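Local coordinates for protein catechol 1,2-dioxygenase (Acinetobacter sp., PDB 1DMH) that catalyses the intradiol cleavage of catechol by dioxygen to cis,cis-muconate, using one ferric ion in each subunit of a homodimer, at residues Leu109-Ala114 with Asn177-Ile182; Ala121-Gly126 with Val192-Pro197; Lys152-His157 with His226-Ala231. All coordinates share one frame; numbering follows the deposited sequence.

How the interactions relate
All three contacts lie in the catalytic beta domain and reach one mixed sheet, interaction 1 through strand 179-183. Interaction 3 is its buried centre, two antiparallel strands with aromatic side chains that lead up to the iron. Interaction 1 sets a loop against strand 179-183, the neighbour of strand 152-157; it is partly buried, relies on one arginine and two waters, and touches the bound 4-methylcatechol through L109. Interaction 2, a short parallel pairing, is farther from the iron, mostly buried too, but with a partly exposed pair of stacked arginines. The three interlock: the Y110 hydroxyl bonds to E154, M178 N probably bonds to M123 O, and T194 OG1 meets H157 NE2.

Interaction 1. Residues Leu109-Ala114 with Asn177-Ile182; sequences LYVAGA and NMRRSI. With MCT (4-methylcatechol), chain D.
The guanidinium of R179 takes hold of the backbone of L109 end-on: NH1 and NH2 each donate to L109 O, both at 2.9 Å. Each N-H is bent to 135°, as expected when two donors share one oxygen, and that oxygen sits 17° out of the guanidinium plane. With CG anti to its own carbonyl carbon (chi1 -65°) and the chain extended as far as NE, R179 spans the gap from its strand to the loop. V111 crosses it at about a right angle and lays CG2 over the centre of one guanidinium face, 3.4 Å from R179 CZ, so a branched apolar residue covers the flat of the guanidinium, whose edge serves polar partners. NH2 also donates to S165 O, and NH1 to a water that accepts from V111 N as well. The loop belongs to the intradiol dioxygenase domain, and its start lines the active site: L109 CD1 lies 3.6 Å from O4 of 4-methylcatechol. Farther along, the small A114 lets the backbones come close, its CB 3.5 Å from R179 O. Beside it a water donates to A114 O and lies 2.5 Å from S181 OG, joining loop and strand through a serine hydroxyl.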
loop_
_atom_site.group_PDB
_atom_site.type_symbol
_atom_site.label_atom_id
_atom_site.label_comp_id
_atom_site.label_asym_id
_atom_site.label_seq_id
_atom_site.Cartn_x
_atom_site.Cartn_y
_atom_site.Cartn_z
ATOM N N LEU A 109 1.749 13.645 -11.939
ATOM C CA LEU A 109 2.504 14.884 -11.758
ATOM C C LEU A 109 1.873 16.209 -12.122
ATOM O O LEU A 109 2.590 17.201 -12.286
ATOM C CB LEU A 109 3.845 14.745 -12.491
ATOM C CG LEU A 109 4.498 13.401 -12.156
ATOM C CD1 LEU A 109 5.649 13.084 -13.095
ATOM C CD2 LEU A 109 4.934 13.431 -10.727
ATOM N N TYR A 110 0.548 16.247 -12.258
ATOM C CA TYR A 110 -0.136 17.503 -12.534
ATOM C C TYR A 110 -0.067 18.358 -11.263
ATOM O O TYR A 110 -0.085 17.831 -10.148
ATOM C CB TYR A 110 -1.605 17.261 -12.859
ATOM C CG TYR A 110 -2.396 18.544 -13.014
ATOM C CD1 TYR A 110 -2.206 19.377 -14.123
ATOM C CD2 TYR A 110 -3.333 18.930 -12.039
ATOM C CE1 TYR A 110 -2.928 20.550 -14.263
ATOM C CE2 TYR A 110 -4.073 20.116 -12.169
ATOM C CZ TYR A 110 -3.867 20.912 -13.280
ATOM O OH TYR A 110 -4.617 22.053 -13.433
ATOM N N VAL A 111 0.037 19.668 -11.432
ATOM C CA VAL A 111 0.067 20.596 -10.289
ATOM C C VAL A 111 -0.906 21.712 -10.643
ATOM O O VAL A 111 -0.816 22.299 -11.730
ATOM C CB VAL A 111 1.456 21.241 -10.043
ATOM C CG1 VAL A 111 1.339 22.219 -8.873
ATOM C CG2 VAL A 111 2.522 20.174 -9.748
ATOM N N ALA A 112 -1.842 21.996 -9.741
ATOM C CA ALA A 112 -2.830 23.034 -10.005
ATOM C C ALA A 112 -2.310 24.437 -9.674
ATOM O O ALA A 112 -1.487 24.593 -8.765
ATOM C CB ALA A 112 -4.097 22.740 -9.216
ATOM N N GLY A 113 -2.773 25.436 -10.439
ATOM C CA GLY A 113 -2.397 26.825 -10.202
ATOM C C GLY A 113 -1.305 27.473 -11.048
ATOM O O GLY A 113 -0.713 28.478 -10.639
ATOM N N ALA A 114 -1.044 26.934 -12.234
ATOM C CA ALA A 114 0.010 27.487 -13.074
ATOM C C ALA A 114 -0.374 28.843 -13.649
ATOM O O ALA A 114 -1.550 29.142 -13.806
ATOM C CB ALA A 114 0.319 26.523 -14.210
ATOM N N ASN A 177 7.719 25.819 -13.258
ATOM C CA ASN A 177 8.612 25.802 -14.402
ATOM C C ASN A 177 8.043 24.709 -15.327
ATOM O O ASN A 177 7.713 23.610 -14.858
ATOM C CB ASN A 177 10.032 25.418 -13.981
ATOM C CG ASN A 177 11.042 25.577 -15.112
ATOM O OD1 ASN A 177 12.033 24.839 -15.181
ATOM N ND2 ASN A 177 10.816 26.549 -15.980
ATOM N N MET A 178 7.916 25.038 -16.617
ATOM C CA MET A 178 7.391 24.148 -17.661
ATOM C C MET A 178 5.945 23.696 -17.409
ATOM O O MET A 178 5.557 22.583 -17.761
ATOM C CB MET A 178 8.326 22.946 -17.820
ATOM C CG MET A 178 9.781 23.362 -18.199
ATOM S SD MET A 178 10.931 21.961 -18.228
ATOM C CE MET A 178 10.715 21.364 -16.533
ATOM N N ARG A 179 5.150 24.582 -16.805
ATOM C CA ARG A 179 3.743 24.322 -16.515
ATOM C C ARG A 179 2.982 25.634 -16.786
ATOM O O ARG A 179 3.232 26.635 -16.116
ATOM C CB ARG A 179 3.544 23.931 -15.036
ATOM C CG ARG A 179 4.192 22.621 -14.575
ATOM C CD ARG A 179 4.042 22.457 -13.050
ATOM N NE ARG A 179 4.675 21.247 -12.518
ATOM C CZ ARG A 179 4.193 20.011 -12.671
ATOM N NH1 ARG A 179 3.058 19.813 -13.346
ATOM N NH2 ARG A 179 4.835 18.979 -12.126
ATOM N N ARG A 180 2.059 25.637 -17.748
ATOM C CA ARG A 180 1.287 26.843 -18.049
ATOM C C ARG A 180 -0.140 26.525 -18.475
ATOM O O ARG A 180 -0.444 25.402 -18.902
ATOM C CB ARG A 180 1.933 27.634 -19.194
ATOM C CG ARG A 180 3.269 28.301 -18.910
ATOM C CD ARG A 180 3.167 29.423 -17.876
ATOM N NE ARG A 180 4.461 30.075 -17.722
ATOM C CZ ARG A 180 5.470 29.621 -16.983
ATOM N NH1 ARG A 180 5.340 28.522 -16.248
ATOM N NH2 ARG A 180 6.609 30.310 -16.934
ATOM N N SER A 181 -1.014 27.525 -18.360
ATOM C CA SER A 181 -2.391 27.408 -18.828
ATOM C C SER A 181 -2.487 28.447 -19.921
ATOM O O SER A 181 -2.083 29.589 -19.722
ATOM C CB SER A 181 -3.402 27.752 -17.740
ATOM O OG SER A 181 -3.403 26.756 -16.749
ATOM N N ILE A 182 -2.991 28.053 -21.075
ATOM C CA ILE A 182 -3.134 28.988 -22.174
ATOM C C ILE A 182 -4.563 29.040 -22.657
ATOM O O ILE A 182 -5.182 28.017 -22.917
ATOM C CB ILE A 182 -2.196 28.624 -23.330
ATOM C CG1 ILE A 182 -0.773 28.701 -22.800
ATOM C CG2 ILE A 182 -2.399 29.576 -24.535
ATOM C CD1 ILE A 182 0.201 28.525 -23.815
HETATM C C1 MCT D . 4.150 8.520 -15.031
HETATM C C2 MCT D . 3.408 9.388 -15.850
HETATM C C3 MCT D . 4.041 10.553 -16.333
HETATM O O3 MCT D . 3.331 11.409 -17.136
HETATM C C4 MCT D . 5.356 10.853 -16.022
HETATM O O4 MCT D . 5.923 11.998 -16.524
HETATM C C5 MCT D . 6.098 10.022 -15.226
HETATM C C6 MCT D . 5.456 8.788 -14.704
HETATM C C MCT D . 3.480 7.243 -14.488
HETATM O O HOH W 1 0.803 21.561 -13.895
HETATM O O HOH W 2 -3.983 27.835 -14.547
#

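Interaction 2. Residues Ala121-Gly126 with Val192-Pro197; sequences ARMDDG and VRTILP
Strands 120-122 and 189-195 pair in parallel here, A121 with V192 and R122 with R193, and R193 supplies both backbone bonds: its N donates to A121 O at 3.0 Å and its O accepts from M123 N at 2.7 Å. On the face carrying R122 and R193, the two arginines run side by side in the same direction. Each has CG anti to the backbone N (chi1 near 168° in both) and an extended chain, and this matching course lays one guanidinium flat on the other, planes 9° apart and centres 4.1 Å apart. The stack is offset, with R122 NH1 over the rim of R193.

Two carboxylates attend the pair. D124 receives R122 side-on: NE donates to OD1 and NH2 to OD2, both at 2.9 Å, the second nearly straight, on the syn side but 34° out of the carboxylate plane. The same OD2 takes the N-H of G126, closing an Asx turn as the chain leaves the strand. R193 forms its salt bridge with E280 through NH2, while its NE reaches a water that donates to both D124 OD1 and T194 O.

Away from the arginines, M123 brings SD to 3.9 Å from V192 CG2, a flexible thioether filling in against a rigid branched side chain. Its CB meets T194 OG1, a hydroxyl already bonded to H157, and I195 CG2 lies against D124 OD2.

Two like charges within 3.6 Å, R122 NH1 to R193 NH2, would be costly alone. Separate acidic partners probably offset much of that repulsion, leaving the flat faces to stack while the edges make the polar bonds.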
loop_
_atom_site.group_PDB
_atom_site.type_symbol
_atom_site.label_atom_id
_atom_site.label_comp_id
_atom_site.label_asym_id
_atom_site.label_seq_id
_atom_site.Cartn_x
_atom_site.Cartn_y
_atom_site.Cartn_z
ATOM N N ALA A 121 2.756 31.882 -24.353
ATOM C CA ALA A 121 3.530 31.941 -23.122
ATOM C C ALA A 121 4.808 31.174 -23.339
ATOM O O ALA A 121 4.864 30.260 -24.168
ATOM C CB ALA A 121 2.775 31.314 -21.955
ATOM N N ARG A 122 5.848 31.584 -22.634
ATOM C CA ARG A 122 7.085 30.835 -22.672
ATOM C C ARG A 122 6.936 30.010 -21.378
ATOM O O ARG A 122 6.585 30.553 -20.337
ATOM C CB ARG A 122 8.315 31.738 -22.605
ATOM C CG ARG A 122 9.555 30.896 -22.352
ATOM C CD ARG A 122 10.850 31.641 -22.528
ATOM N NE ARG A 122 11.931 30.741 -22.173
ATOM C CZ ARG A 122 13.222 31.011 -22.325
ATOM N NH1 ARG A 122 13.610 32.178 -22.837
ATOM N NH2 ARG A 122 14.121 30.120 -21.941
ATOM N N MET A 123 7.181 28.708 -21.442
ATOM C CA MET A 123 6.988 27.848 -20.273
ATOM C C MET A 123 8.174 27.590 -19.370
ATOM O O MET A 123 8.002 27.241 -18.202
ATOM C CB MET A 123 6.486 26.480 -20.722
ATOM C CG MET A 123 5.287 26.527 -21.610
ATOM S SD MET A 123 4.741 24.845 -21.992
ATOM C CE MET A 123 4.418 24.177 -20.346
ATOM N N ASP A 124 9.374 27.716 -19.912
ATOM C CA ASP A 124 10.558 27.412 -19.132
ATOM C C ASP A 124 11.295 28.669 -18.702
ATOM O O ASP A 124 11.127 29.735 -19.299
ATOM C CB ASP A 124 11.498 26.547 -19.954
ATOM C CG ASP A 124 12.177 27.335 -21.060
ATOM O OD1 ASP A 124 11.471 27.851 -21.957
ATOM O OD2 ASP A 124 13.416 27.453 -21.016
ATOM N N ASP A 125 12.122 28.519 -17.667
ATOM C CA ASP A 125 12.904 29.626 -17.122
ATOM C C ASP A 125 14.339 29.599 -17.622
ATOM O O ASP A 125 15.198 30.250 -17.033
ATOM C CB ASP A 125 12.926 29.572 -15.590
ATOM C CG ASP A 125 13.618 28.327 -15.052
ATOM O OD1 ASP A 125 14.200 27.558 -15.847
ATOM O OD2 ASP A 125 13.591 28.121 -13.819
ATOM N N GLY A 126 14.603 28.841 -18.685
ATOM C CA GLY A 126 15.950 28.754 -19.224
ATOM C C GLY A 126 17.002 28.233 -18.252
ATOM O O GLY A 126 18.199 28.418 -18.466
ATOM N N VAL A 192 3.288 27.938 -27.517
ATOM C CA VAL A 192 4.176 28.095 -26.387
ATOM C C VAL A 192 5.595 27.923 -26.807
ATOM O O VAL A 192 5.880 27.258 -27.802
ATOM C CB VAL A 192 3.918 27.071 -25.257
ATOM C CG1 VAL A 192 2.579 27.275 -24.710
ATOM C CG2 VAL A 192 4.059 25.651 -25.775
ATOM N N ARG A 193 6.478 28.566 -26.062
ATOM C CA ARG A 193 7.898 28.404 -26.281
ATOM C C ARG A 193 8.377 27.664 -25.008
ATOM O O ARG A 193 8.110 28.106 -23.884
ATOM C CB ARG A 193 8.608 29.755 -26.419
ATOM C CG ARG A 193 10.112 29.585 -26.316
ATOM C CD ARG A 193 10.905 30.859 -26.542
ATOM N NE ARG A 193 12.290 30.578 -26.191
ATOM C CZ ARG A 193 13.312 31.389 -26.429
ATOM N NH1 ARG A 193 13.105 32.542 -27.024
ATOM N NH2 ARG A 193 14.540 31.029 -26.078
ATOM N N THR A 194 9.046 26.526 -25.182
ATOM C CA THR A 194 9.537 25.779 -24.035
ATOM C C THR A 194 10.792 25.012 -24.495
ATOM O O THR A 194 11.505 25.496 -25.383
ATOM C CB THR A 194 8.444 24.828 -23.509
ATOM O OG1 THR A 194 8.892 24.221 -22.298
ATOM C CG2 THR A 194 8.101 23.761 -24.532
ATOM N N ILE A 195 11.100 23.867 -23.884
ATOM C CA ILE A 195 12.242 23.072 -24.339
ATOM C C ILE A 195 11.772 21.630 -24.564
ATOM O O ILE A 195 10.736 21.221 -24.028
ATOM C CB ILE A 195 13.423 23.046 -23.310
ATOM C CG1 ILE A 195 12.943 22.473 -21.981
ATOM C CG2 ILE A 195 14.013 24.442 -23.124
ATOM C CD1 ILE A 195 14.057 22.247 -20.985
ATOM N N LEU A 196 12.516 20.875 -25.367
ATOM C CA LEU A 196 12.177 19.472 -25.616
ATOM C C LEU A 196 12.433 18.669 -24.362
ATOM O O LEU A 196 13.520 18.717 -23.800
ATOM C CB LEU A 196 13.035 18.860 -26.715
ATOM C CG LEU A 196 12.496 18.789 -28.130
ATOM C CD1 LEU A 196 13.533 18.057 -28.968
ATOM C CD2 LEU A 196 11.176 18.037 -28.176
ATOM N N PRO A 197 11.423 17.939 -23.887
ATOM C CA PRO A 197 11.625 17.142 -22.683
ATOM C C PRO A 197 12.388 15.873 -23.019
ATOM O O PRO A 197 12.494 15.489 -24.195
ATOM C CB PRO A 197 10.201 16.849 -22.244
ATOM C CG PRO A 197 9.535 16.635 -23.551
ATOM C CD PRO A 197 10.023 17.849 -24.328
HETATM O O HOH W 3 12.529 27.967 -24.608
#

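Interaction 3. Residues Lys152-His157 with His226-Ala231; sequences KVEIWH and HYFVSA. With FE (Fe (III) ion), chain C; MCT (4-methylcatechol), chain D.
W156 and H226, the two residues most covered in this contact, pack flat against each other: the five-membered ring of W156 and the imidazole form an offset stack, planes 8° apart and centroids 4.3 Å apart. W156 gets there with CG in the crowded position between its backbone N and carbonyl carbon (chi1 68°), which folds the ring toward the opposite strand. H226 binds the ferric iron through NE2 at 2.1 Å, alongside Y164, H224 and the two oxygens of 4-methylcatechol; the stack probably helps fix the turn of its ring. The strands are antiparallel neighbours in the central sheet of the intradiol dioxygenase fold, with hydrogen-bonded pairs at K152-S230, E154-F228 and W156-H226, the last with one weak bond, W156 N to H226 O; E154 N to F228 O is 2.6 Å. F228, third by area, presents its face to the edge of W156, CD2 lying 3.8 Å from W156 CZ3, and completes an aromatic cluster. E154 runs over F228 CB and gives OE1 to the Y110 hydroxyl; OE2 takes a water, 2.6 Å away, that also joins K152 O to S230 OG. On the other face, V153 CG1 meets the edge of the Y227 ring 3.8 Å from CD2, beside I155 CD1.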
loop_
_atom_site.group_PDB
_atom_site.type_symbol
_atom_site.label_atom_id
_atom_site.label_comp_id
_atom_site.label_asym_id
_atom_site.label_seq_id
_atom_site.Cartn_x
_atom_site.Cartn_y
_atom_site.Cartn_z
ATOM N N LYS A 152 -9.313 26.361 -22.567
ATOM C CA LYS A 152 -8.143 26.441 -21.684
ATOM C C LYS A 152 -7.264 25.218 -21.912
ATOM O O LYS A 152 -7.684 24.081 -21.668
ATOM C CB LYS A 152 -8.567 26.474 -20.233
ATOM C CG LYS A 152 -7.444 26.601 -19.209
ATOM C CD LYS A 152 -8.121 26.695 -17.861
ATOM C CE LYS A 152 -7.191 27.009 -16.731
ATOM N NZ LYS A 152 -7.984 27.425 -15.526
ATOM N N VAL A 153 -6.054 25.469 -22.396
ATOM C CA VAL A 153 -5.104 24.411 -22.689
ATOM C C VAL A 153 -4.063 24.390 -21.573
ATOM O O VAL A 153 -3.354 25.381 -21.375
ATOM C CB VAL A 153 -4.380 24.670 -24.037
ATOM C CG1 VAL A 153 -3.422 23.519 -24.352
ATOM C CG2 VAL A 153 -5.403 24.842 -25.172
ATOM N N GLU A 154 -3.986 23.287 -20.831
ATOM C CA GLU A 154 -2.993 23.167 -19.774
ATOM C C GLU A 154 -1.904 22.190 -20.202
ATOM O O GLU A 154 -2.193 21.060 -20.564
ATOM C CB GLU A 154 -3.637 22.682 -18.489
ATOM C CG GLU A 154 -4.717 23.612 -18.020
ATOM C CD GLU A 154 -5.311 23.176 -16.702
ATOM O OE1 GLU A 154 -4.582 23.162 -15.689
ATOM O OE2 GLU A 154 -6.507 22.842 -16.690
ATOM N N ILE A 155 -0.655 22.647 -20.144
ATOM C CA ILE A 155 0.492 21.861 -20.562
ATOM C C ILE A 155 1.538 21.745 -19.466
ATOM O O ILE A 155 1.826 22.715 -18.764
ATOM C CB ILE A 155 1.156 22.517 -21.789
ATOM C CG1 ILE A 155 0.083 22.785 -22.854
ATOM C CG2 ILE A 155 2.265 21.621 -22.342
ATOM C CD1 ILE A 155 0.635 23.304 -24.140
ATOM N N TRP A 156 2.100 20.557 -19.295
ATOM C CA TRP A 156 3.157 20.400 -18.309
ATOM C C TRP A 156 4.058 19.311 -18.833
ATOM O O TRP A 156 3.588 18.400 -19.511
ATOM C CB TRP A 156 2.586 20.104 -16.892
ATOM C CG TRP A 156 1.883 18.775 -16.603
ATOM C CD1 TRP A 156 2.403 17.697 -15.935
ATOM C CD2 TRP A 156 0.529 18.428 -16.926
ATOM N NE1 TRP A 156 1.456 16.702 -15.822
ATOM C CE2 TRP A 156 0.297 17.125 -16.421
ATOM C CE3 TRP A 156 -0.515 19.093 -17.596
ATOM C CZ2 TRP A 156 -0.931 16.471 -16.564
ATOM C CZ3 TRP A 156 -1.740 18.444 -17.743
ATOM C CH2 TRP A 156 -1.934 17.143 -17.226
ATOM N N HIS A 157 5.356 19.424 -18.574
ATOM C CA HIS A 157 6.311 18.428 -19.061
ATOM C C HIS A 157 7.625 18.487 -18.292
ATOM O O HIS A 157 7.833 19.384 -17.479
ATOM C CB HIS A 157 6.547 18.624 -20.564
ATOM C CG HIS A 157 7.263 19.900 -20.916
ATOM N ND1 HIS A 157 8.638 20.029 -20.864
ATOM C CD2 HIS A 157 6.790 21.098 -21.344
ATOM C CE1 HIS A 157 8.979 21.251 -21.245
ATOM N NE2 HIS A 157 7.876 21.920 -21.542
ATOM N N HIS A 226 2.230 16.632 -21.546
ATOM C CA HIS A 226 0.856 16.446 -21.060
ATOM C C HIS A 226 -0.067 17.604 -21.445
ATOM O O HIS A 226 0.368 18.746 -21.521
ATOM C CB HIS A 226 0.854 16.370 -19.531
ATOM C CG HIS A 226 1.537 15.162 -18.981
ATOM N ND1 HIS A 226 0.879 13.961 -18.780
ATOM C CD2 HIS A 226 2.821 14.962 -18.599
ATOM C CE1 HIS A 226 1.734 13.076 -18.295
ATOM N NE2 HIS A 226 2.915 13.657 -18.176
ATOM N N TYR A 227 -1.343 17.288 -21.650
ATOM C CA TYR A 227 -2.366 18.274 -21.955
ATOM C C TYR A 227 -3.665 18.031 -21.176
ATOM O O TYR A 227 -4.079 16.882 -20.971
ATOM C CB TYR A 227 -2.815 18.211 -23.421
ATOM C CG TYR A 227 -1.897 18.765 -24.472
ATOM C CD1 TYR A 227 -0.809 18.027 -24.942
ATOM C CD2 TYR A 227 -2.152 20.015 -25.034
ATOM C CE1 TYR A 227 0.010 18.523 -25.964
ATOM C CE2 TYR A 227 -1.352 20.531 -26.049
ATOM C CZ TYR A 227 -0.277 19.785 -26.515
ATOM O OH TYR A 227 0.492 20.288 -27.536
ATOM N N PHE A 228 -4.293 19.137 -20.771
ATOM C CA PHE A 228 -5.640 19.171 -20.202
ATOM C C PHE A 228 -6.223 20.242 -21.145
ATOM O O PHE A 228 -5.590 21.272 -21.387
ATOM C CB PHE A 228 -5.711 19.752 -18.795
ATOM C CG PHE A 228 -5.709 18.737 -17.700
ATOM C CD1 PHE A 228 -6.140 17.430 -17.912
ATOM C CD2 PHE A 228 -5.296 19.100 -16.440
ATOM C CE1 PHE A 228 -6.145 16.498 -16.856
ATOM C CE2 PHE A 228 -5.295 18.184 -15.380
ATOM C CZ PHE A 228 -5.721 16.880 -15.590
ATOM N N VAL A 229 -7.382 19.982 -21.728
ATOM C CA VAL A 229 -8.026 21.000 -22.536
ATOM C C VAL A 229 -9.481 21.012 -22.065
ATOM O O VAL A 229 -10.149 19.969 -22.023
ATOM C CB VAL A 229 -7.990 20.695 -24.059
ATOM C CG1 VAL A 229 -8.615 21.875 -24.847
ATOM C CG2 VAL A 229 -6.550 20.477 -24.519
ATOM N N SER A 230 -9.958 22.178 -21.656
ATOM C CA SER A 230 -11.353 22.306 -21.250
ATOM C C SER A 230 -11.990 23.544 -21.914
ATOM O O SER A 230 -11.293 24.508 -22.276
ATOM C CB SER A 230 -11.479 22.366 -19.719
ATOM O OG SER A 230 -10.748 23.421 -19.156
ATOM N N ALA A 231 -13.304 23.490 -22.098
ATOM C CA ALA A 231 -14.048 24.572 -22.731
ATOM C C ALA A 231 -15.531 24.363 -22.464
ATOM O O ALA A 231 -15.979 23.226 -22.302
ATOM C CB ALA A 231 -13.799 24.560 -24.229
HETATM FE FE FE C . 4.754 12.766 -17.722
HETATM C C1 MCT D . 4.150 8.520 -15.031
HETATM C C2 MCT D . 3.408 9.388 -15.850
HETATM C C3 MCT D . 4.041 10.553 -16.333
HETATM O O3 MCT D . 3.331 11.409 -17.136
HETATM C C4 MCT D . 5.356 10.853 -16.022
HETATM O O4 MCT D . 5.923 11.998 -16.524
HETATM C C5 MCT D . 6.098 10.022 -15.226
HETATM C C6 MCT D . 5.456 8.788 -14.704
HETATM C C MCT D . 3.480 7.243 -14.488
HETATM O O HOH W 4 -7.959 22.648 -18.896
HETATM O O HOH W 5 3.919 11.793 -15.487
#